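CurB (Lyngbya majuscula, PDB 5KP7) probably serves as an acyl carrier protein, holding acyl groups on a covalently attached 4'-phosphopantetheine arm and presenting them to partner enzymes. Local coordinates at residues K35-E40 and M71-D76; Q29-I34 and K90-L95. All blocks are in the same frame, centred on the assembly; numbering follows the deposited sequence.

Contact 1: residues K35-E40 and M71-D76; sequences KKYTRE and MMVMED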
ATOM      1  N   LYS B  35       1.327  23.489  22.821  1.00 49.33           N
ATOM      2  CA  LYS B  35       0.223  23.201  23.757  1.00 49.91           C
ATOM      3  C   LYS B  35      -1.138  23.603  23.198  1.00 50.09           C
ATOM      4  O   LYS B  35      -2.125  22.895  23.405  1.00 50.07           O
ATOM      5  CB  LYS B  35       0.454  23.874  25.103  1.00 51.99           C
ATOM      6  CG  LYS B  35       1.550  23.220  25.930  1.00 52.65           C
ATOM      7  CD  LYS B  35       1.903  24.102  27.119  1.00 56.12           C
ATOM      8  CE  LYS B  35       2.858  23.411  28.065  1.00 57.48           C
ATOM      9  NZ  LYS B  35       2.975  24.195  29.330  1.00 61.11           N
ATOM     10  N   LYS B  36      -1.182  24.713  22.468  1.00 51.03           N
ATOM     11  CA  LYS B  36      -2.430  25.210  21.897  1.00 52.79           C
ATOM     12  C   LYS B  36      -3.038  24.243  20.889  1.00 51.47           C
ATOM     13  O   LYS B  36      -4.218  23.895  20.997  1.00 51.53           O
ATOM     14  CB  LYS B  36      -2.220  26.571  21.227  1.00 56.06           C
ATOM     15  CG  LYS B  36      -3.519  27.238  20.783  1.00 59.55           C
ATOM     16  CD  LYS B  36      -3.416  27.859  19.403  1.00 62.28           C
ATOM     17  CE  LYS B  36      -2.554  29.106  19.409  1.00 65.78           C
ATOM     18  NZ  LYS B  36      -2.162  29.490  18.024  1.00 67.87           N
ATOM     19  N   TYR B  37      -2.236  23.814  19.909  1.00 49.87           N
ATOM     20  CA  TYR B  37      -2.750  22.907  18.872  1.00 49.45           C
ATOM     21  C   TYR B  37      -2.990  21.499  19.410  1.00 46.97           C
ATOM     22  O   TYR B  37      -3.922  20.828  18.965  1.00 48.20           O
ATOM     23  CB  TYR B  37      -1.856  22.914  17.641  1.00 50.21           C
ATOM     24  CG  TYR B  37      -1.840  24.240  16.913  1.00 52.60           C
ATOM     25  CD1 TYR B  37      -2.995  24.753  16.325  1.00 55.82           C
ATOM     26  CD2 TYR B  37      -0.668  24.988  16.814  1.00 53.52           C
ATOM     27  CE1 TYR B  37      -2.986  25.975  15.663  1.00 59.31           C
ATOM     28  CE2 TYR B  37      -0.649  26.208  16.156  1.00 56.71           C
ATOM     29  CZ  TYR B  37      -1.805  26.697  15.584  1.00 59.68           C
ATOM     30  OH  TYR B  37      -1.761  27.904  14.929  1.00 64.62           O
ATOM     31  N   THR B  38      -2.206  21.086  20.407  1.00 45.24           N
ATOM     32  CA  THR B  38      -2.454  19.836  21.135  1.00 45.07           C
ATOM     33  C   THR B  38      -3.860  19.835  21.762  1.00 46.07           C
ATOM     34  O   THR B  38      -4.639  18.903  21.577  1.00 46.05           O
ATOM     35  CB  THR B  38      -1.369  19.577  22.204  1.00 44.76           C
ATOM     36  OG1 THR B  38      -0.080  19.464  21.578  1.00 45.14           O
ATOM     37  CG2 THR B  38      -1.658  18.302  22.982  1.00 45.62           C
ATOM     38  N   ARG B  39      -4.185  20.897  22.496  1.00 46.79           N
ATOM     39  CA  ARG B  39      -5.537  21.055  23.052  1.00 48.80           C
ATOM     40  C   ARG B  39      -6.617  21.200  21.977  1.00 49.12           C
ATOM     41  O   ARG B  39      -7.731  20.730  22.159  1.00 51.15           O
ATOM     42  CB  ARG B  39      -5.590  22.245  24.025  1.00 50.61           C
ATOM     43  CG  ARG B  39      -4.798  21.984  25.286  1.00 52.05           C
ATOM     44  CD  ARG B  39      -4.844  23.155  26.257  1.00 56.02           C
ATOM     45  NE  ARG B  39      -4.124  22.822  27.496  1.00 58.23           N
ATOM     46  CZ  ARG B  39      -3.036  23.437  27.973  1.00 59.52           C
ATOM     47  NH1 ARG B  39      -2.484  24.478  27.348  1.00 59.64           N
ATOM     48  NH2 ARG B  39      -2.492  23.005  29.112  1.00 61.93           N
ATOM     49  N   GLU B  40      -6.291  21.854  20.872  1.00 50.01           N
ATOM     50  CA  GLU B  40      -7.215  21.984  19.737  1.00 53.19           C
ATOM     51  C   GLU B  40      -7.515  20.625  19.072  1.00 54.19           C
ATOM     52  O   GLU B  40      -8.619  20.378  18.596  1.00 54.09           O
ATOM     53  CB  GLU B  40      -6.616  22.961  18.728  1.00 55.88           C
ATOM     54  CG  GLU B  40      -7.585  23.568  17.740  1.00 60.46           C
ATOM     55  CD  GLU B  40      -6.951  24.709  16.956  1.00 63.57           C
ATOM     56  OE1 GLU B  40      -6.429  25.667  17.575  1.00 65.16           O
ATOM     57  OE2 GLU B  40      -6.976  24.649  15.711  1.00 66.64           O
ATOM     58  N   MET B  71       2.477  19.958  11.789  1.00 34.64           N
ATOM     59  CA  MET B  71       2.204  20.769  10.605  1.00 35.66           C
ATOM     60  C   MET B  71       1.502  22.087  10.956  1.00 38.39           C
ATOM     61  O   MET B  71       1.790  23.109  10.334  1.00 40.07           O
ATOM     62  CB  MET B  71       1.428  19.989   9.566  1.00 36.76           C
ATOM     63  CG  MET B  71       2.265  18.864   8.920  1.00 36.53           C
ATOM     64  SD  MET B  71       1.390  18.049   7.582  1.00 38.87           S
ATOM     65  CE  MET B  71       0.183  17.078   8.463  1.00 38.06           C
ATOM     66  N   MET B  72       0.619  22.051  11.947  1.00 38.08           N
ATOM     67  CA  MET B  72      -0.030  23.292  12.444  1.00 42.32           C
ATOM     68  C   MET B  72       0.989  24.262  13.040  1.00 42.51           C
ATOM     69  O   MET B  72       0.941  25.477  12.766  1.00 43.39           O
ATOM     70  CB  MET B  72      -1.099  22.950  13.471  1.00 45.72           C
ATOM     71  CG  MET B  72      -2.305  22.234  12.878  1.00 48.30           C
ATOM     72  SD  MET B  72      -3.260  21.382  14.155  1.00 54.67           S
ATOM     73  CE  MET B  72      -4.610  22.526  14.395  1.00 58.47           C
ATOM     74  N   VAL B  73       1.921  23.743  13.838  1.00 40.61           N
ATOM     75  CA  VAL B  73       2.970  24.582  14.426  1.00 41.73           C
ATOM     76  C   VAL B  73       3.877  25.156  13.328  1.00 42.34           C
ATOM     77  O   VAL B  73       4.236  26.343  13.372  1.00 43.96           O
ATOM     78  CB  VAL B  73       3.826  23.834  15.471  1.00 41.33           C
ATOM     79  CG1 VAL B  73       4.958  24.724  15.987  1.00 43.60           C
ATOM     80  CG2 VAL B  73       2.981  23.345  16.634  1.00 42.05           C
ATOM     81  N   MET B  74       4.254  24.325  12.347  1.00 39.75           N
ATOM     82  CA  MET B  74       5.069  24.774  11.205  1.00 41.05           C
ATOM     83  C   MET B  74       4.407  25.941  10.479  1.00 44.70           C
ATOM     84  O   MET B  74       5.062  26.974  10.223  1.00 46.78           O
ATOM     85  CB  MET B  74       5.306  23.632  10.196  1.00 38.97           C
ATOM     86  CG  MET B  74       6.291  22.591  10.671  1.00 37.90           C
ATOM     87  SD  MET B  74       6.389  21.205   9.504  1.00 36.76           S
ATOM     88  CE  MET B  74       7.451  21.912   8.248  1.00 38.39           C
ATOM     89  N   GLU B  75       3.106  25.794  10.210  1.00 46.69           N
ATOM     90  CA  GLU B  75       2.318  26.820   9.519  1.00 50.47           C
ATOM     91  C   GLU B  75       2.162  28.113  10.347  1.00 52.48           C
ATOM     92  O   GLU B  75       2.289  29.212   9.807  1.00 53.92           O
ATOM     93  CB  GLU B  75       0.941  26.266   9.150  1.00 53.23           C
ATOM     94  CG  GLU B  75       0.141  27.185   8.232  1.00 58.45           C
ATOM     95  CD  GLU B  75      -1.290  26.728   8.029  1.00 61.43           C
ATOM     96  OE1 GLU B  75      -1.544  25.507   8.049  1.00 61.98           O
ATOM     97  OE2 GLU B  75      -2.161  27.602   7.837  1.00 65.73           O
ATOM     98  N   ASP B  76       1.894  27.969  11.647  1.00 52.61           N
ATOM     99  CA  ASP B  76       1.833  29.112  12.599  1.00 55.78           C
ATOM    100  C   ASP B  76       3.133  29.928  12.566  1.00 56.71           C
ATOM    101  O   ASP B  76       3.092  31.168  12.574  1.00 58.08           O
ATOM    102  CB  ASP B  76       1.539  28.571  14.017  1.00 56.52           C
ATOM    103  CG  ASP B  76       1.373  29.656  15.073  1.00 61.69           C
ATOM    104  OD1 ASP B  76       2.315  30.437  15.302  1.00 63.66           O
ATOM    105  OD2 ASP B  76       0.315  29.681  15.732  1.00 64.19           O
TER
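The phenol ring of Tyr37 packs on Met72 where two helices of the carrier-protein bundle meet, segments 35-40 and 71-76 running at 135° to each other. Over one face, displaced toward the rim, stands Met72 CB, 3.8 Å from the ring centroid in a CH-pi contact. The bend of Met72 at its last torsion (chi3 101°) turns the methyl back, so that CE reaches Tyr37 CD1 at 3.4 Å, while SD sits obliquely to the ring in a Met-aromatic contact. Met72 CE also touches Glu40 OE2 at 3.4 Å. The opposite face is covered by Lys36, the neighbour in sequence: its bend at chi2 lays CD 4.2 Å above the ring plane, and a further bend at chi3 sends NZ on toward Asp76. Val73 CG2 approaches the ring obliquely at Tyr37 CD2. Asp76 OD2 has two partners, a long salt bridge from Lys36 NZ at 3.4 Å, which would probably stabilise the carboxylate charge, and Tyr37 OH, which donates to its anti lone pair at 2.8 Å; ring and carboxylate planes stand 78° apart. Farther out, Met72 also rests on Ile41, and Val73 continues inward to Phe99 of helix 92-102. On another side of helix 63-76, Met71 and Glu75 pack on side chains of another protein chain. Asp76 is set one turn beyond Met72 by the helical bond from Asp76 N to Met72 O, 2.9 Å.

Contact 2: residues Q29-I34 and K90-L95; sequences QVLKII and KNIGEL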
ATOM      1  N   GLN B  29       8.187  30.125  24.070  1.00 61.84           N
ATOM      2  CA  GLN B  29       7.107  30.612  23.201  1.00 61.67           C
ATOM      3  C   GLN B  29       6.588  29.493  22.278  1.00 57.23           C
ATOM      4  O   GLN B  29       5.384  29.397  22.005  1.00 56.31           O
ATOM      5  CB  GLN B  29       7.596  31.780  22.336  1.00 64.55           C
ATOM      6  CG  GLN B  29       7.857  33.076  23.102  1.00 70.50           C
ATOM      7  CD  GLN B  29       8.596  34.118  22.263  1.00 74.12           C
ATOM      8  OE1 GLN B  29       9.699  33.862  21.769  1.00 74.18           O
ATOM      9  NE2 GLN B  29       7.997  35.298  22.102  1.00 79.00           N
ATOM     10  N   VAL B  30       7.499  28.663  21.784  1.00 54.98           N
ATOM     11  CA  VAL B  30       7.094  27.594  20.862  1.00 51.95           C
ATOM     12  C   VAL B  30       6.316  26.513  21.618  1.00 50.85           C
ATOM     13  O   VAL B  30       5.309  26.016  21.112  1.00 49.82           O
ATOM     14  CB  VAL B  30       8.283  26.983  20.095  1.00 51.15           C
ATOM     15  CG1 VAL B  30       7.822  25.800  19.240  1.00 49.29           C
ATOM     16  CG2 VAL B  30       8.931  28.019  19.198  1.00 52.54           C
ATOM     17  N   LEU B  31       6.771  26.178  22.826  1.00 51.30           N
ATOM     18  CA  LEU B  31       6.082  25.219  23.681  1.00 51.72           C
ATOM     19  C   LEU B  31       4.632  25.631  23.939  1.00 52.98           C
ATOM     20  O   LEU B  31       3.736  24.793  23.931  1.00 51.04           O
ATOM     21  CB  LEU B  31       6.846  25.023  24.995  1.00 54.42           C
ATOM     22  CG  LEU B  31       6.363  23.956  25.986  1.00 55.66           C
ATOM     23  CD1 LEU B  31       6.303  22.570  25.366  1.00 54.48           C
ATOM     24  CD2 LEU B  31       7.278  23.953  27.204  1.00 59.09           C
ATOM     25  N   LYS B  32       4.388  26.918  24.140  1.00 55.45           N
ATOM     26  CA  LYS B  32       3.010  27.397  24.247  1.00 57.58           C
ATOM     27  C   LYS B  32       2.175  27.117  22.995  1.00 55.08           C
ATOM     28  O   LYS B  32       1.018  26.701  23.112  1.00 53.69           O
ATOM     29  CB  LYS B  32       2.962  28.882  24.603  1.00 62.14           C
ATOM     30  CG  LYS B  32       3.335  29.160  26.048  1.00 66.66           C
ATOM     31  CD  LYS B  32       2.516  30.312  26.614  1.00 72.25           C
ATOM     32  CE  LYS B  32       2.718  30.467  28.110  1.00 76.98           C
ATOM     33  NZ  LYS B  32       4.000  31.162  28.405  1.00 80.30           N
ATOM     34  N   ILE B  33       2.767  27.320  21.816  1.00 54.66           N
ATOM     35  CA  ILE B  33       2.076  27.081  20.540  1.00 53.84           C
ATOM     36  C   ILE B  33       1.799  25.592  20.320  1.00 50.52           C
ATOM     37  O   ILE B  33       0.758  25.235  19.767  1.00 48.91           O
ATOM     38  CB  ILE B  33       2.863  27.656  19.340  1.00 55.66           C
ATOM     39  CG1 ILE B  33       2.941  29.186  19.444  1.00 59.10           C
ATOM     40  CG2 ILE B  33       2.202  27.282  18.018  1.00 56.40           C
ATOM     41  CD1 ILE B  33       3.908  29.819  18.464  1.00 61.04           C
ATOM     42  N   ILE B  34       2.733  24.742  20.752  1.00 48.87           N
ATOM     43  CA  ILE B  34       2.543  23.278  20.708  1.00 48.15           C
ATOM     44  C   ILE B  34       1.399  22.878  21.639  1.00 48.10           C
ATOM     45  O   ILE B  34       0.578  22.044  21.283  1.00 47.06           O
ATOM     46  CB  ILE B  34       3.844  22.510  21.067  1.00 46.80           C
ATOM     47  CG1 ILE B  34       4.881  22.705  19.964  1.00 46.33           C
ATOM     48  CG2 ILE B  34       3.576  21.026  21.327  1.00 47.19           C
ATOM     49  CD1 ILE B  34       6.277  22.272  20.359  1.00 46.64           C
ATOM     50  N   LYS B  90      11.009  13.021  21.663  1.00 50.83           N
ATOM     51  CA  LYS B  90      10.352  12.067  22.572  1.00 53.32           C
ATOM     52  C   LYS B  90       9.360  12.725  23.524  1.00 52.19           C
ATOM     53  O   LYS B  90       8.625  12.029  24.208  1.00 53.85           O
ATOM     54  CB  LYS B  90      11.393  11.257  23.367  1.00 58.29           C
ATOM     55  CG  LYS B  90      12.444  10.541  22.518  1.00 61.06           C
ATOM     56  CD  LYS B  90      11.847   9.612  21.467  1.00 61.53           C
ATOM     57  CE  LYS B  90      12.872   9.154  20.428  1.00 63.61           C
ATOM     58  NZ  LYS B  90      13.725   8.040  20.935  1.00 68.81           N
ATOM     59  N   ASN B  91       9.342  14.051  23.583  1.00 50.35           N
ATOM     60  CA  ASN B  91       8.320  14.762  24.348  1.00 50.02           C
ATOM     61  C   ASN B  91       8.113  16.137  23.743  1.00 48.01           C
ATOM     62  O   ASN B  91       8.829  16.510  22.822  1.00 47.21           O
ATOM     63  CB  ASN B  91       8.732  14.848  25.819  1.00 53.28           C
ATOM     64  CG  ASN B  91      10.089  15.489  26.005  1.00 55.08           C
ATOM     65  OD1 ASN B  91      10.355  16.559  25.467  1.00 55.08           O
ATOM     66  ND2 ASN B  91      10.948  14.849  26.785  1.00 58.69           N
ATOM     67  N   ILE B  92       7.142  16.888  24.254  1.00 48.11           N
ATOM     68  CA  ILE B  92       6.821  18.202  23.674  1.00 47.50           C
ATOM     69  C   ILE B  92       7.915  19.241  23.909  1.00 48.68           C
ATOM     70  O   ILE B  92       8.094  20.147  23.091  1.00 47.50           O
ATOM     71  CB  ILE B  92       5.427  18.733  24.090  1.00 48.36           C
ATOM     72  CG1 ILE B  92       5.295  18.937  25.609  1.00 50.90           C
ATOM     73  CG2 ILE B  92       4.335  17.793  23.592  1.00 47.81           C
ATOM     74  CD1 ILE B  92       3.935  19.465  26.011  1.00 52.41           C
ATOM     75  N   GLY B  93       8.646  19.093  25.014  1.00 50.64           N
ATOM     76  CA  GLY B  93       9.792  19.931  25.308  1.00 53.25           C
ATOM     77  C   GLY B  93      10.881  19.798  24.262  1.00 52.81           C
ATOM     78  O   GLY B  93      11.419  20.797  23.800  1.00 53.69           O
ATOM     79  N   GLU B  94      11.205  18.559  23.897  1.00 51.53           N
ATOM     80  CA  GLU B  94      12.156  18.295  22.818  1.00 50.80           C
ATOM     81  C   GLU B  94      11.639  18.792  21.466  1.00 47.99           C
ATOM     82  O   GLU B  94      12.430  19.277  20.661  1.00 48.77           O
ATOM     83  CB  GLU B  94      12.507  16.803  22.733  1.00 51.40           C
ATOM     84  CG  GLU B  94      13.308  16.292  23.925  1.00 54.74           C
ATOM     85  CD  GLU B  94      13.768  14.848  23.771  1.00 56.85           C
ATOM     86  OE1 GLU B  94      13.288  14.148  22.839  1.00 55.26           O
ATOM     87  OE2 GLU B  94      14.629  14.409  24.579  1.00 60.19           O
ATOM     88  N   LEU B  95      10.330  18.671  21.209  1.00 45.12           N
ATOM     89  CA  LEU B  95       9.752  19.204  19.958  1.00 42.99           C
ATOM     90  C   LEU B  95       9.947  20.708  19.893  1.00 43.83           C
ATOM     91  O   LEU B  95      10.327  21.245  18.854  1.00 42.80           O
ATOM     92  CB  LEU B  95       8.260  18.879  19.829  1.00 41.41           C
ATOM     93  CG  LEU B  95       7.582  19.270  18.516  1.00 40.69           C
ATOM     94  CD1 LEU B  95       8.327  18.678  17.313  1.00 39.71           C
ATOM     95  CD2 LEU B  95       6.136  18.802  18.533  1.00 40.55           C
TER
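Above the flat peptide joining Ile92 to Gly93 sits Leu31 CD1, 3.8 Å from Ile92 O, and the same oxygen is approached by Ile34 CD1 at 3.9 Å. A second flat group, the Asn91 amide, caps the helix that begins here: Asn91 OD1 accepts from Glu94 N at 2.7 Å, with the donor almost in line with the carbonyl bond, a classic N-cap. Leu31 CD1 meets Ile92 CG1 at 3.8 Å, the two side chains crossing at about a right angle. Ile92 holds CG1 between its backbone N and carbonyl carbon (chi1 61°), a setting that leaves CG2 to meet Ile34 CG2 at 4.0 Å. The longer branch of Ile34 ends against Leu95, CD1 lying 3.8 Å from Leu95 CG. With an alanine here in place of Ile34, both branches would be missing, and a gap would probably open beside Ile92 CG2 and Leu95 CG. Backbone hydrogen bonds pair Ile92 with Asp54 and Gly93 with Pro52, while Leu31 and Ile34 extend the packing to Ala96. Helix 27-41 thus lies against the first turn of helix 92-102, with Leu56 of a loop touching Ile92 and Val73 of helix 63-76 touching Ile34.

Helix 27-41 comes first in the chain and serves both contacts, residues 29-34 in contact 2 and 35-40 in contact 1. After the intervening loop, helix 63-76 opens at Ser63, the attachment point of the phosphopantetheine, and its last turns return to helix 27-41, closing contact 1 over a 30-residue span. The chain then runs on to residues 90-95, whose meeting with 29-34 closes the wider loop of contact 2; the smaller loop is thus enclosed by the larger, without crossing. Their centres are 10 Å apart and they touch directly: Asp76 OD1 packs on Ile33 CD1 at 3.6 Å. Together they join helices 63-76 and 92-102 to helix 27-41.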